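Local structure of glycosyl transferase family 8 (Streptococcus pneumoniae, 5GVV) at residues 28-32 with 258-262; 93-98 with 148-154; 288-292 with 372-376; 45-49 with 62-66; 200-204 with 240-244. The protein transfers galactose from UDP-galactose to the terminal glucose of the already glycosylated serine-rich repeat protein PsrP, as a manganese-binding glycosyltransferase. All coordinates share one frame; numbering follows the deposited sequence.

How the contacts relate
Along the chain, contact 1 closes a long loop, 28-32 to 258-262, and contacts 4, 2 and 5 are nested inside it in that order. Contact 3 follows in series. Contacts 2 and 4 touch: Phe96 CD2 packs on Cys65 CB at 3.5 Å, and both contacts reach the seven-stranded mixed sheet of the GT-A fold. Contact 5 lies beyond the manganese site, its centre about 31 Å from that of contact 4; both meet the second subunit. Contact 3 joins loops that follow two strands of the separate six-stranded parallel sheet. Its centre is about 56 Å from that of contact 5. Four contacts thus lie in or beside the GT-A part that holds UDP and manganese.

Contact 1: residues 28-32 with 258-262; sequences CRHNS and ILNEW
Trp262 and Ile258 pack against the end of helix 17-30 and make the tight part of this contact. The indole Trp262 NE1 gives its hydrogen to Cys28 O at 2.7 Å, a nearly straight bond. The acceptor lies near the indole plane, and the bond meets the carbonyl almost head-on. Further along the same edge, the six-membered ring runs beside the backbone of His30 and Asn31. Ser32 then closes over one face: its CB sits 3.8 Å from the centroid of that ring, a CH-pi contact 8° off the ring normal. One bond and one covered face therefore fix how the indole is turned. Ile258 sends its CG2 branch to Arg29 CA, 3.8 Å away.

The other side is looser. Arg29 bends at chi2 (60°), which carries its guanidinium over the side chain of Glu261. The guanidinium and carboxylate are stacked with their planes 10° apart. Arg29 NH2 and Glu261 OE2 are 3.8 Å apart, a long salt bridge that works by charge alone, as no N-H points at the oxygen. Between the two sides, a water donates to Arg29 O and to Ile258 O, 2.8 Å from the latter.

The contact joins helix 17-30 to helix 255-263. Met58 touches Cys28 and Trp262, Leu55 of helix 45-57 lies against Cys28, and His30 bonds to Tyr250 of helix 244-251.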
# COMPACT_ATOMS: atom_id res chain seq x y z
N CYS A 28 -5.61 13.57 -10.13
CA CYS A 28 -7.06 13.75 -10.09
C CYS A 28 -7.47 14.91 -9.19
O CYS A 28 -8.53 15.51 -9.37
CB CYS A 28 -7.75 12.47 -9.61
SG CYS A 28 -7.57 11.08 -10.74
N ARG A 29 -6.63 15.21 -8.20
CA ARG A 29 -6.86 16.34 -7.31
C ARG A 29 -6.97 17.65 -8.10
O ARG A 29 -7.78 18.52 -7.76
CB ARG A 29 -5.71 16.43 -6.30
CG ARG A 29 -5.73 17.68 -5.43
CD ARG A 29 -7.00 17.75 -4.59
NE ARG A 29 -6.94 18.86 -3.64
CZ ARG A 29 -7.38 20.09 -3.90
NH1 ARG A 29 -7.92 20.38 -5.07
NH2 ARG A 29 -7.28 21.03 -2.97
N HIS A 30 -6.18 17.77 -9.17
CA HIS A 30 -6.06 19.04 -9.87
C HIS A 30 -6.58 19.00 -11.31
O HIS A 30 -6.60 20.03 -11.99
CB HIS A 30 -4.61 19.51 -9.85
CG HIS A 30 -4.05 19.69 -8.48
ND1 HIS A 30 -4.38 20.76 -7.67
CD2 HIS A 30 -3.18 18.94 -7.76
CE1 HIS A 30 -3.74 20.67 -6.52
NE2 HIS A 30 -3.01 19.57 -6.55
N ASN A 31 -6.99 17.82 -11.77
CA ASN A 31 -7.44 17.64 -13.15
C ASN A 31 -8.62 16.68 -13.25
O ASN A 31 -8.54 15.54 -12.79
CB ASN A 31 -6.29 17.14 -14.04
CG ASN A 31 -5.08 18.06 -14.02
OD1 ASN A 31 -4.90 18.89 -14.92
ND2 ASN A 31 -4.24 17.91 -13.00
N SER A 32 -9.72 17.14 -13.83
CA SER A 32 -10.90 16.28 -14.03
C SER A 32 -10.95 15.75 -15.46
O SER A 32 -10.08 16.05 -16.28
CB SER A 32 -12.18 17.05 -13.71
OG SER A 32 -12.28 18.24 -14.48
N ILE A 258 -10.67 14.44 -2.42
CA ILE A 258 -10.52 14.76 -3.84
C ILE A 258 -11.89 14.90 -4.52
O ILE A 258 -12.13 15.86 -5.25
CB ILE A 258 -9.68 13.70 -4.56
CG1 ILE A 258 -8.28 13.62 -3.94
CG2 ILE A 258 -9.60 13.98 -6.07
CD1 ILE A 258 -7.45 12.45 -4.41
N LEU A 259 -12.76 13.93 -4.26
CA LEU A 259 -14.11 13.95 -4.83
C LEU A 259 -14.93 15.13 -4.31
O LEU A 259 -15.66 15.76 -5.08
CB LEU A 259 -14.82 12.62 -4.53
CG LEU A 259 -14.22 11.40 -5.21
CD1 LEU A 259 -14.75 10.12 -4.59
CD2 LEU A 259 -14.50 11.42 -6.71
N ASN A 260 -14.80 15.44 -3.03
CA ASN A 260 -15.53 16.56 -2.43
C ASN A 260 -15.18 17.93 -3.03
O ASN A 260 -16.05 18.80 -3.14
CB ASN A 260 -15.32 16.59 -0.91
CG ASN A 260 -15.90 17.84 -0.28
OD1 ASN A 260 -15.22 18.86 -0.15
ND2 ASN A 260 -17.17 17.77 0.11
N GLU A 261 -13.92 18.12 -3.39
CA GLU A 261 -13.49 19.36 -4.03
C GLU A 261 -14.18 19.55 -5.38
O GLU A 261 -14.68 20.64 -5.69
CB GLU A 261 -11.97 19.38 -4.23
CG GLU A 261 -11.18 19.43 -2.93
CD GLU A 261 -11.08 20.84 -2.36
OE1 GLU A 261 -11.43 21.80 -3.08
OE2 GLU A 261 -10.65 20.97 -1.20
N TRP A 262 -14.21 18.49 -6.18
CA TRP A 262 -14.87 18.54 -7.48
C TRP A 262 -16.39 18.65 -7.34
O TRP A 262 -17.02 19.44 -8.04
CB TRP A 262 -14.50 17.32 -8.33
CG TRP A 262 -13.08 17.34 -8.80
CD1 TRP A 262 -12.07 16.49 -8.44
CD2 TRP A 262 -12.49 18.28 -9.71
NE1 TRP A 262 -10.90 16.84 -9.07
CE2 TRP A 262 -11.14 17.94 -9.86
CE3 TRP A 262 -12.99 19.38 -10.43
CZ2 TRP A 262 -10.27 18.66 -10.69
CZ3 TRP A 262 -12.13 20.09 -11.25
CH2 TRP A 262 -10.79 19.72 -11.37
O HOH W 1 -9.78 17.24 -6.03

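Contact 2: residues 93-98 with 148-154; sequences IPDFVT and INNKKWG
Asn150 ND2 is held by two backbone carbonyls, Val97 O and, more strongly, Glu99 O just beyond the loop. The bond from Asn150 ND2 to Val97 O is 2.8 Å long but weak, because its N-H...O angle is only 127°. CG of Asn150 stands opposite its backbone N (chi1 -162°), and this swings the amide across the gap to the loop. The other amide atom, Asn150 OD1, rests on Pro94, 3.2 Å from Pro94 CA. It is buried and has no hydrogen-bond partner in the model. ND2 also lies against the side chain of Val97, 3.4 Å from Val97 CB.

The remaining contacts are apolar. The proline ring crosses the base of the Trp153 side chain at a slant, with Pro94 CB 4.2 Å from Trp153 CB. Deeper in, Ile93 and Ile148 meet tip to tip, CD1 of Ile93 being 3.7 Å from CD1 of Ile148. Nearby, Asn149 caps helix 150-155: its OD1 accepts from Lys152 N at 3.3 Å.

The loop 93-98 is thus fastened where strand 145-149 turns into helix 150-155. Strand 101-105 lies beside both segments: Val102 touches Val97 and Ile148, and Tyr104 touches Ile93 and Ile148. Phe96 packs on Leu39 of strand 34-40.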
# COMPACT_ATOMS: atom_id res chain seq x y z
N ILE A 93 2.48 0.94 -24.91
CA ILE A 93 1.42 1.96 -24.89
C ILE A 93 0.48 1.94 -26.10
O ILE A 93 -0.74 1.90 -25.93
CB ILE A 93 2.00 3.38 -24.62
CG1 ILE A 93 2.37 3.54 -23.14
CG2 ILE A 93 0.99 4.45 -25.00
CD1 ILE A 93 3.15 4.80 -22.82
N PRO A 94 1.03 1.95 -27.34
CA PRO A 94 0.10 2.02 -28.47
C PRO A 94 -0.69 0.73 -28.70
O PRO A 94 -1.53 0.69 -29.60
CB PRO A 94 1.02 2.31 -29.66
CG PRO A 94 2.33 1.72 -29.28
CD PRO A 94 2.44 1.94 -27.78
N ASP A 95 -0.44 -0.30 -27.90
CA ASP A 95 -1.20 -1.54 -27.99
C ASP A 95 -2.50 -1.47 -27.19
O ASP A 95 -3.38 -2.32 -27.35
CB ASP A 95 -0.36 -2.73 -27.54
CG ASP A 95 0.75 -3.08 -28.51
OD1 ASP A 95 0.55 -2.90 -29.73
OD2 ASP A 95 1.83 -3.53 -28.07
N PHE A 96 -2.63 -0.45 -26.34
CA PHE A 96 -3.80 -0.30 -25.49
C PHE A 96 -4.56 1.01 -25.70
O PHE A 96 -5.79 1.03 -25.68
CB PHE A 96 -3.41 -0.39 -24.01
CG PHE A 96 -2.85 -1.73 -23.61
CD1 PHE A 96 -1.47 -1.93 -23.55
CD2 PHE A 96 -3.69 -2.79 -23.29
CE1 PHE A 96 -0.95 -3.16 -23.18
CE2 PHE A 96 -3.18 -4.02 -22.91
CZ PHE A 96 -1.80 -4.20 -22.86
N VAL A 97 -3.82 2.10 -25.88
CA VAL A 97 -4.43 3.43 -25.97
C VAL A 97 -5.04 3.69 -27.35
O VAL A 97 -4.38 3.47 -28.36
CB VAL A 97 -3.39 4.53 -25.64
CG1 VAL A 97 -4.05 5.90 -25.61
CG2 VAL A 97 -2.73 4.23 -24.29
N THR A 98 -6.28 4.15 -27.37
CA THR A 98 -7.01 4.35 -28.63
C THR A 98 -6.96 5.80 -29.09
O THR A 98 -7.29 6.11 -30.23
CB THR A 98 -8.49 3.93 -28.50
OG1 THR A 98 -9.16 4.80 -27.57
CG2 THR A 98 -8.59 2.50 -27.99
N ILE A 148 2.81 11.88 -25.76
CA ILE A 148 3.08 10.91 -26.82
C ILE A 148 2.14 11.04 -28.03
O ILE A 148 0.92 11.10 -27.87
CB ILE A 148 3.02 9.48 -26.26
CG1 ILE A 148 4.18 9.25 -25.29
CG2 ILE A 148 3.05 8.45 -27.38
CD1 ILE A 148 4.09 7.96 -24.48
N ASN A 149 2.73 11.08 -29.22
CA ASN A 149 1.96 11.00 -30.46
C ASN A 149 1.61 9.54 -30.71
O ASN A 149 2.29 8.85 -31.47
CB ASN A 149 2.80 11.56 -31.62
CG ASN A 149 2.01 11.73 -32.91
OD1 ASN A 149 1.00 11.06 -33.13
ND2 ASN A 149 2.47 12.63 -33.77
N ASN A 150 0.54 9.07 -30.06
CA ASN A 150 0.18 7.65 -30.09
C ASN A 150 -0.10 7.09 -31.48
O ASN A 150 0.21 5.92 -31.77
CB ASN A 150 -1.01 7.39 -29.17
CG ASN A 150 -1.16 5.92 -28.82
OD1 ASN A 150 -0.17 5.22 -28.66
ND2 ASN A 150 -2.40 5.45 -28.71
N LYS A 151 -0.68 7.90 -32.35
CA LYS A 151 -0.98 7.47 -33.72
C LYS A 151 0.31 7.12 -34.46
O LYS A 151 0.41 6.07 -35.10
CB LYS A 151 -1.75 8.55 -34.46
CG LYS A 151 -2.24 8.14 -35.85
CD LYS A 151 -2.81 9.33 -36.61
CE LYS A 151 -2.46 9.27 -38.10
NZ LYS A 151 -2.81 10.52 -38.82
N LYS A 152 1.29 8.02 -34.37
CA LYS A 152 2.60 7.82 -35.00
C LYS A 152 3.32 6.59 -34.45
O LYS A 152 3.95 5.84 -35.20
CB LYS A 152 3.47 9.06 -34.80
CG LYS A 152 3.21 10.19 -35.78
CD LYS A 152 4.33 10.28 -36.81
CE LYS A 152 5.70 10.20 -36.14
NZ LYS A 152 6.82 10.31 -37.12
N TRP A 153 3.24 6.40 -33.13
CA TRP A 153 3.80 5.23 -32.47
C TRP A 153 3.19 3.94 -33.01
O TRP A 153 3.85 2.90 -33.06
CB TRP A 153 3.57 5.32 -30.95
CG TRP A 153 4.50 6.26 -30.25
CD1 TRP A 153 4.79 7.55 -30.61
CD2 TRP A 153 5.24 6.01 -29.05
NE1 TRP A 153 5.68 8.10 -29.71
CE2 TRP A 153 5.97 7.17 -28.74
CE3 TRP A 153 5.36 4.90 -28.20
CZ2 TRP A 153 6.80 7.26 -27.62
CZ3 TRP A 153 6.19 4.99 -27.10
CH2 TRP A 153 6.90 6.16 -26.82
N GLY A 154 1.92 4.00 -33.41
CA GLY A 154 1.24 2.85 -33.97
C GLY A 154 1.73 2.49 -35.36
O GLY A 154 2.04 1.33 -35.63

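Contact 3: residues 288-292 with 372-376; sequences CVEKI and FDNTC
Two turns face each other here: Val289 to Ile292 form a type II beta turn that leads into helix 292-298, and the chain curls back after strand 369-372, with Thr375 N bonded to Phe372 O. Glu290 makes most of the contact. Its methylene groups lie against the Phe372 ring, with Glu290 CG 3.5 Å from Phe372 CD2. Its carboxylate stands nearly upright to that ring, the planes 80° apart. Lys291 adds its CB, 3.9 Å from Phe372 CE2. Glu290 CB meets the methyl Thr375 CG2 at 3.7 Å.

The chain of Glu290 bends at chi2 (72°), and the acid turns away toward polar partners. Asn374 ND2 donates a weak bond to Glu290 OE1 at 3.4 Å. The same oxygen bonds to His351 NE2, the stronger partner. Lys291 NZ forms a salt bridge with Glu290 OE2 at 2.8 Å. Thr375 OG1 accepts from Phe372 N at 2.9 Å and also bonds to Asp348 O, so it ties its own turn to the end of strand 345-348.

Glu290 is thus amphipathic in use: hydrocarbon on the phenyl ring, charge on polar groups. The buried residue has both oxygens engaged, and the adjacent lysine would be expected to favour its ionised form.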
# COMPACT_ATOMS: atom_id res chain seq x y z
N CYS A 288 -8.99 -23.44 -22.67
CA CYS A 288 -10.08 -22.96 -23.50
C CYS A 288 -11.46 -23.15 -22.88
O CYS A 288 -12.01 -24.25 -22.85
CB CYS A 288 -10.05 -23.57 -24.90
SG CYS A 288 -11.15 -22.70 -26.05
N VAL A 289 -12.00 -22.04 -22.39
CA VAL A 289 -13.39 -21.96 -21.99
C VAL A 289 -14.08 -21.28 -23.18
O VAL A 289 -13.73 -20.15 -23.53
CB VAL A 289 -13.54 -21.12 -20.70
CG1 VAL A 289 -14.99 -21.06 -20.26
CG2 VAL A 289 -12.68 -21.71 -19.60
N GLU A 290 -15.00 -22.00 -23.82
CA GLU A 290 -15.58 -21.56 -25.09
C GLU A 290 -16.26 -20.20 -25.03
O GLU A 290 -17.22 -20.00 -24.29
CB GLU A 290 -16.56 -22.61 -25.63
CG GLU A 290 -17.14 -22.27 -27.00
CD GLU A 290 -16.13 -22.40 -28.11
OE1 GLU A 290 -15.28 -23.31 -28.03
OE2 GLU A 290 -16.18 -21.60 -29.07
N LYS A 291 -15.73 -19.26 -25.82
CA LYS A 291 -16.32 -17.93 -25.98
C LYS A 291 -16.39 -17.09 -24.70
O LYS A 291 -17.15 -16.13 -24.65
CB LYS A 291 -17.72 -18.04 -26.60
CG LYS A 291 -17.71 -18.55 -28.02
CD LYS A 291 -17.00 -17.57 -28.94
CE LYS A 291 -17.10 -18.01 -30.40
NZ LYS A 291 -16.47 -19.34 -30.64
N ILE A 292 -15.58 -17.43 -23.69
CA ILE A 292 -15.65 -16.72 -22.40
C ILE A 292 -15.34 -15.22 -22.50
O ILE A 292 -15.98 -14.40 -21.84
CB ILE A 292 -14.78 -17.41 -21.30
CG1 ILE A 292 -15.04 -16.76 -19.94
CG2 ILE A 292 -13.30 -17.35 -21.64
CD1 ILE A 292 -16.49 -16.79 -19.52
N PHE A 372 -22.58 -25.11 -25.01
CA PHE A 372 -22.44 -24.94 -26.45
C PHE A 372 -22.51 -26.30 -27.12
O PHE A 372 -22.29 -27.32 -26.47
CB PHE A 372 -21.12 -24.26 -26.81
CG PHE A 372 -21.14 -22.76 -26.65
CD1 PHE A 372 -21.94 -21.97 -27.46
CD2 PHE A 372 -20.34 -22.14 -25.70
CE1 PHE A 372 -21.96 -20.59 -27.33
CE2 PHE A 372 -20.34 -20.76 -25.56
CZ PHE A 372 -21.15 -19.98 -26.37
N ASP A 373 -22.80 -26.31 -28.43
CA ASP A 373 -22.89 -27.54 -29.21
C ASP A 373 -21.62 -28.39 -29.07
O ASP A 373 -21.69 -29.62 -29.07
CB ASP A 373 -23.15 -27.22 -30.69
CG ASP A 373 -22.24 -26.13 -31.22
OD1 ASP A 373 -21.24 -25.80 -30.55
OD2 ASP A 373 -22.51 -25.61 -32.33
N ASN A 374 -20.48 -27.72 -28.96
CA ASN A 374 -19.19 -28.39 -28.89
C ASN A 374 -18.60 -28.51 -27.48
O ASN A 374 -17.44 -28.88 -27.32
CB ASN A 374 -18.18 -27.69 -29.81
CG ASN A 374 -17.91 -26.26 -29.38
OD1 ASN A 374 -18.65 -25.69 -28.58
ND2 ASN A 374 -16.85 -25.67 -29.92
N THR A 375 -19.39 -28.19 -26.45
CA THR A 375 -18.90 -28.31 -25.08
C THR A 375 -19.81 -29.18 -24.20
O THR A 375 -19.47 -29.46 -23.05
CB THR A 375 -18.71 -26.94 -24.40
OG1 THR A 375 -19.97 -26.26 -24.31
CG2 THR A 375 -17.71 -26.08 -25.16
N CYS A 376 -20.95 -29.60 -24.73
CA CYS A 376 -21.83 -30.48 -23.97
C CYS A 376 -21.16 -31.84 -23.80
O CYS A 376 -20.46 -32.31 -24.70
CB CYS A 376 -23.20 -30.61 -24.63
SG CYS A 376 -23.15 -30.91 -26.39

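Contact 4: residues 45-49 with 62-66; sequences QEWFS and LIDCK
Asp64 CG stands opposite the backbone N (chi1 -175°), and together with the chi1 of Phe48 this lays the carboxylate flat over the phenyl ring. The planes are 12° apart. Asp64 CG lies over one face toward the rim, and Asp64 OD1 is 3.3 Å from Phe48 CZ. Asp64 CB adds a CH-pi contact, 3.7 Å from the centroid of the Phe48 ring. The opposite face of that ring is met by Trp47 CE3.

Lys66 keeps the acid in place. Its chain bends at chi2 and chi4, bringing NZ back over its own strand. Lys66 NZ bonds to Asp64 OD2 at 2.8 Å on the syn lone pair of that oxygen. A weaker bond joins Lys66 NZ to Asp64 OD1. Asn40 serves both groups: its ND2 bonds to Asp64 OD1 and its OD1 to Lys66 NZ, while Ile43 O takes a further bond from the lysine. The buried charges are thus matched within the core, and Lys66 NZ lies 3.7 Å from Phe48 CE2.

Leu62 completes the apolar part, with CD2 3.7 Å from Phe48 CD1 and 4.2 Å from Trp47 CZ3.

Helix 45-57 and strand 61-66 belong to one beta-alpha-beta unit with strand 34-40. The axes of the two short segments come within 9.7 Å and run nearly antiparallel (158°). Trp47 packs on Met24 of helix 17-30 and on Trp248 of the second subunit.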
# COMPACT_ATOMS: atom_id res chain seq x y z
N GLN A 45 -8.39 -6.90 -9.12
CA GLN A 45 -9.55 -6.31 -9.78
C GLN A 45 -10.37 -5.41 -8.85
O GLN A 45 -10.99 -4.44 -9.31
CB GLN A 45 -10.45 -7.42 -10.33
CG GLN A 45 -9.89 -8.13 -11.56
CD GLN A 45 -10.55 -9.47 -11.82
OE1 GLN A 45 -10.33 -10.43 -11.08
NE2 GLN A 45 -11.38 -9.53 -12.86
N GLU A 46 -10.39 -5.74 -7.56
CA GLU A 46 -11.14 -4.97 -6.57
C GLU A 46 -10.65 -3.54 -6.47
O GLU A 46 -11.44 -2.61 -6.27
CB GLU A 46 -11.04 -5.63 -5.18
CG GLU A 46 -11.81 -6.94 -5.03
CD GLU A 46 -11.02 -8.15 -5.48
OE1 GLU A 46 -9.91 -7.98 -6.03
OE2 GLU A 46 -11.51 -9.28 -5.28
N TRP A 47 -9.34 -3.36 -6.60
CA TRP A 47 -8.76 -2.02 -6.58
C TRP A 47 -9.26 -1.23 -7.77
O TRP A 47 -9.72 -0.09 -7.62
CB TRP A 47 -7.23 -2.10 -6.58
CG TRP A 47 -6.55 -0.75 -6.47
CD1 TRP A 47 -6.24 -0.07 -5.33
CD2 TRP A 47 -6.12 0.08 -7.56
NE1 TRP A 47 -5.63 1.14 -5.64
CE2 TRP A 47 -5.55 1.25 -7.01
CE3 TRP A 47 -6.16 -0.06 -8.95
CZ2 TRP A 47 -5.03 2.27 -7.80
CZ3 TRP A 47 -5.64 0.96 -9.73
CH2 TRP A 47 -5.08 2.11 -9.16
N PHE A 48 -9.20 -1.83 -8.96
CA PHE A 48 -9.68 -1.18 -10.17
C PHE A 48 -11.15 -0.80 -10.11
O PHE A 48 -11.52 0.30 -10.50
CB PHE A 48 -9.44 -2.09 -11.39
CG PHE A 48 -8.10 -1.90 -12.03
CD1 PHE A 48 -7.89 -0.86 -12.91
CD2 PHE A 48 -7.06 -2.78 -11.75
CE1 PHE A 48 -6.65 -0.68 -13.52
CE2 PHE A 48 -5.82 -2.61 -12.35
CZ PHE A 48 -5.62 -1.56 -13.23
N SER A 49 -12.00 -1.71 -9.62
CA SER A 49 -13.43 -1.44 -9.53
C SER A 49 -13.76 -0.16 -8.76
O SER A 49 -14.54 0.67 -9.24
CB SER A 49 -14.18 -2.63 -8.92
OG SER A 49 -14.16 -3.73 -9.80
N LEU A 62 -11.25 4.61 -15.94
CA LEU A 62 -10.01 3.91 -15.59
C LEU A 62 -9.93 2.59 -16.37
O LEU A 62 -10.82 1.74 -16.27
CB LEU A 62 -9.94 3.65 -14.08
CG LEU A 62 -8.69 2.90 -13.60
CD1 LEU A 62 -7.42 3.64 -14.01
CD2 LEU A 62 -8.72 2.68 -12.09
N ILE A 63 -8.86 2.44 -17.15
CA ILE A 63 -8.73 1.29 -18.04
C ILE A 63 -7.66 0.34 -17.52
O ILE A 63 -6.50 0.73 -17.39
CB ILE A 63 -8.36 1.73 -19.47
CG1 ILE A 63 -9.20 2.93 -19.90
CG2 ILE A 63 -8.52 0.56 -20.45
CD1 ILE A 63 -10.70 2.64 -19.96
N ASP A 64 -8.05 -0.90 -17.24
CA ASP A 64 -7.11 -1.92 -16.77
C ASP A 64 -6.42 -2.55 -17.97
O ASP A 64 -7.03 -3.31 -18.71
CB ASP A 64 -7.86 -2.99 -15.96
CG ASP A 64 -6.93 -4.03 -15.34
OD1 ASP A 64 -5.70 -3.93 -15.53
OD2 ASP A 64 -7.44 -4.93 -14.64
N CYS A 65 -5.15 -2.22 -18.16
CA CYS A 65 -4.40 -2.77 -19.27
C CYS A 65 -3.51 -3.91 -18.78
O CYS A 65 -2.41 -3.68 -18.28
CB CYS A 65 -3.58 -1.68 -19.96
SG CYS A 65 -4.61 -0.34 -20.58
N LYS A 66 -4.01 -5.13 -18.91
CA LYS A 66 -3.31 -6.30 -18.39
C LYS A 66 -2.25 -6.83 -19.35
O LYS A 66 -2.57 -7.32 -20.45
CB LYS A 66 -4.32 -7.40 -18.02
CG LYS A 66 -4.98 -7.20 -16.65
CD LYS A 66 -3.93 -7.24 -15.55
CE LYS A 66 -4.56 -7.34 -14.15
NZ LYS A 66 -5.09 -6.04 -13.66

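Contact 5: residues 200-204 with 240-244; sequences IGYDY and VGRLR
Asp203 and Arg242 carry the charged part. The guanidinium grips the carboxylate side-on, one nitrogen to each oxygen. Arg242 NH2 donates to Asp203 OD1 at 3.0 Å, and Arg242 NE donates to Asp203 OD2 at 2.9 Å. Both bonds are almost straight and in the guanidinium plane. The carboxylate is tilted 36° from that plane, so NE meets OD2 from above the carboxylate. Arg242 bends at chi3 (-59°), which folds the guanidinium back toward the acid.

A backbone bond adds to this pair. Arg242 N donates to Asp203 OD2, at 2.9 Å, from the anti side. OD2 therefore accepts two bonds from one residue, which fixes the rotation of the carboxylate. A water links the two backbones: it donates to Ile200 O and to Arg242 O.

Apolar contacts flank this. Ile200 CD1 lies over one face of the guanidinium, 3.8 Å from Arg242 NH2. The same methyl meets Leu243 CD1 at 3.9 Å. At the exposed end, Val240 CG2 touches the ring edge of Tyr204, 3.9 Å from Tyr204 CD1.

Asp232 holds the 240-244 loop by bonds to Val240 N and Gly241 N, and Gly201 has a backbone bond to His227. Asp232 lies in a segment thought to bind UDP, and His227 is a manganese ligand. A side-on Arg-Asp salt bridge thus joins the start of helix 203-208 to loop 240-244, beside the GT-A nucleotide and metal site.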
# COMPACT_ATOMS: atom_id res chain seq x y z
N ILE A 200 13.24 16.67 -8.77
CA ILE A 200 13.69 16.97 -7.42
C ILE A 200 14.46 15.78 -6.82
O ILE A 200 15.20 15.94 -5.84
CB ILE A 200 12.48 17.34 -6.53
CG1 ILE A 200 12.93 18.08 -5.27
CG2 ILE A 200 11.65 16.10 -6.20
CD1 ILE A 200 13.23 19.55 -5.51
N GLY A 201 14.30 14.61 -7.42
CA GLY A 201 15.02 13.43 -6.96
C GLY A 201 16.51 13.51 -7.26
O GLY A 201 17.30 12.75 -6.70
N TYR A 202 16.89 14.44 -8.13
CA TYR A 202 18.30 14.61 -8.51
C TYR A 202 19.13 15.27 -7.41
O TYR A 202 20.36 15.35 -7.52
CB TYR A 202 18.41 15.42 -9.81
CG TYR A 202 19.83 15.56 -10.34
CD1 TYR A 202 20.56 14.44 -10.73
CD2 TYR A 202 20.43 16.81 -10.46
CE1 TYR A 202 21.85 14.56 -11.22
CE2 TYR A 202 21.72 16.94 -10.94
CZ TYR A 202 22.43 15.81 -11.32
OH TYR A 202 23.71 15.93 -11.80
N ASP A 203 18.46 15.74 -6.35
CA ASP A 203 19.13 16.45 -5.26
C ASP A 203 20.41 15.77 -4.76
O ASP A 203 21.45 16.41 -4.63
CB ASP A 203 18.18 16.66 -4.08
CG ASP A 203 17.23 17.83 -4.30
OD1 ASP A 203 17.26 18.43 -5.40
OD2 ASP A 203 16.44 18.14 -3.37
N TYR A 204 20.32 14.46 -4.51
CA TYR A 204 21.48 13.70 -4.06
C TYR A 204 22.57 13.72 -5.13
O TYR A 204 23.74 13.90 -4.82
CB TYR A 204 21.12 12.25 -3.71
CG TYR A 204 22.30 11.49 -3.13
CD1 TYR A 204 22.56 11.52 -1.76
CD2 TYR A 204 23.17 10.78 -3.94
CE1 TYR A 204 23.64 10.85 -1.22
CE2 TYR A 204 24.26 10.10 -3.41
CZ TYR A 204 24.49 10.14 -2.05
OH TYR A 204 25.57 9.48 -1.52
N VAL A 240 16.84 12.09 1.70
CA VAL A 240 17.65 13.29 1.92
C VAL A 240 17.28 14.43 0.96
O VAL A 240 17.65 15.58 1.19
CB VAL A 240 19.15 12.98 1.81
CG1 VAL A 240 19.58 12.06 2.94
CG2 VAL A 240 19.48 12.36 0.45
N GLY A 241 16.56 14.10 -0.10
CA GLY A 241 16.14 15.11 -1.06
C GLY A 241 15.03 15.99 -0.52
O GLY A 241 14.37 15.64 0.47
N ARG A 242 14.82 17.14 -1.16
CA ARG A 242 13.81 18.10 -0.72
C ARG A 242 12.41 17.70 -1.18
O ARG A 242 12.25 16.89 -2.10
CB ARG A 242 14.13 19.49 -1.26
CG ARG A 242 15.35 20.15 -0.63
CD ARG A 242 15.81 21.34 -1.46
NE ARG A 242 16.16 20.93 -2.82
CZ ARG A 242 16.30 21.77 -3.85
NH1 ARG A 242 16.12 23.07 -3.66
NH2 ARG A 242 16.61 21.32 -5.05
N LEU A 243 11.41 18.27 -0.51
CA LEU A 243 9.99 18.14 -0.88
C LEU A 243 9.39 16.78 -0.52
O LEU A 243 8.38 16.38 -1.08
CB LEU A 243 9.75 18.47 -2.36
CG LEU A 243 10.18 19.87 -2.80
CD1 LEU A 243 9.65 20.19 -4.20
CD2 LEU A 243 9.72 20.93 -1.81
N ARG A 244 10.03 16.10 0.42
CA ARG A 244 9.53 14.82 0.94
C ARG A 244 8.09 14.97 1.45
O ARG A 244 7.25 14.07 1.26
CB ARG A 244 10.43 14.35 2.08
CG ARG A 244 9.90 13.14 2.83
CD ARG A 244 10.81 12.77 4.00
NE ARG A 244 10.27 11.63 4.74
CZ ARG A 244 10.64 10.37 4.55
NH1 ARG A 244 11.58 10.08 3.65
NH2 ARG A 244 10.09 9.40 5.27
O HOH W 2 13.82 14.77 -3.50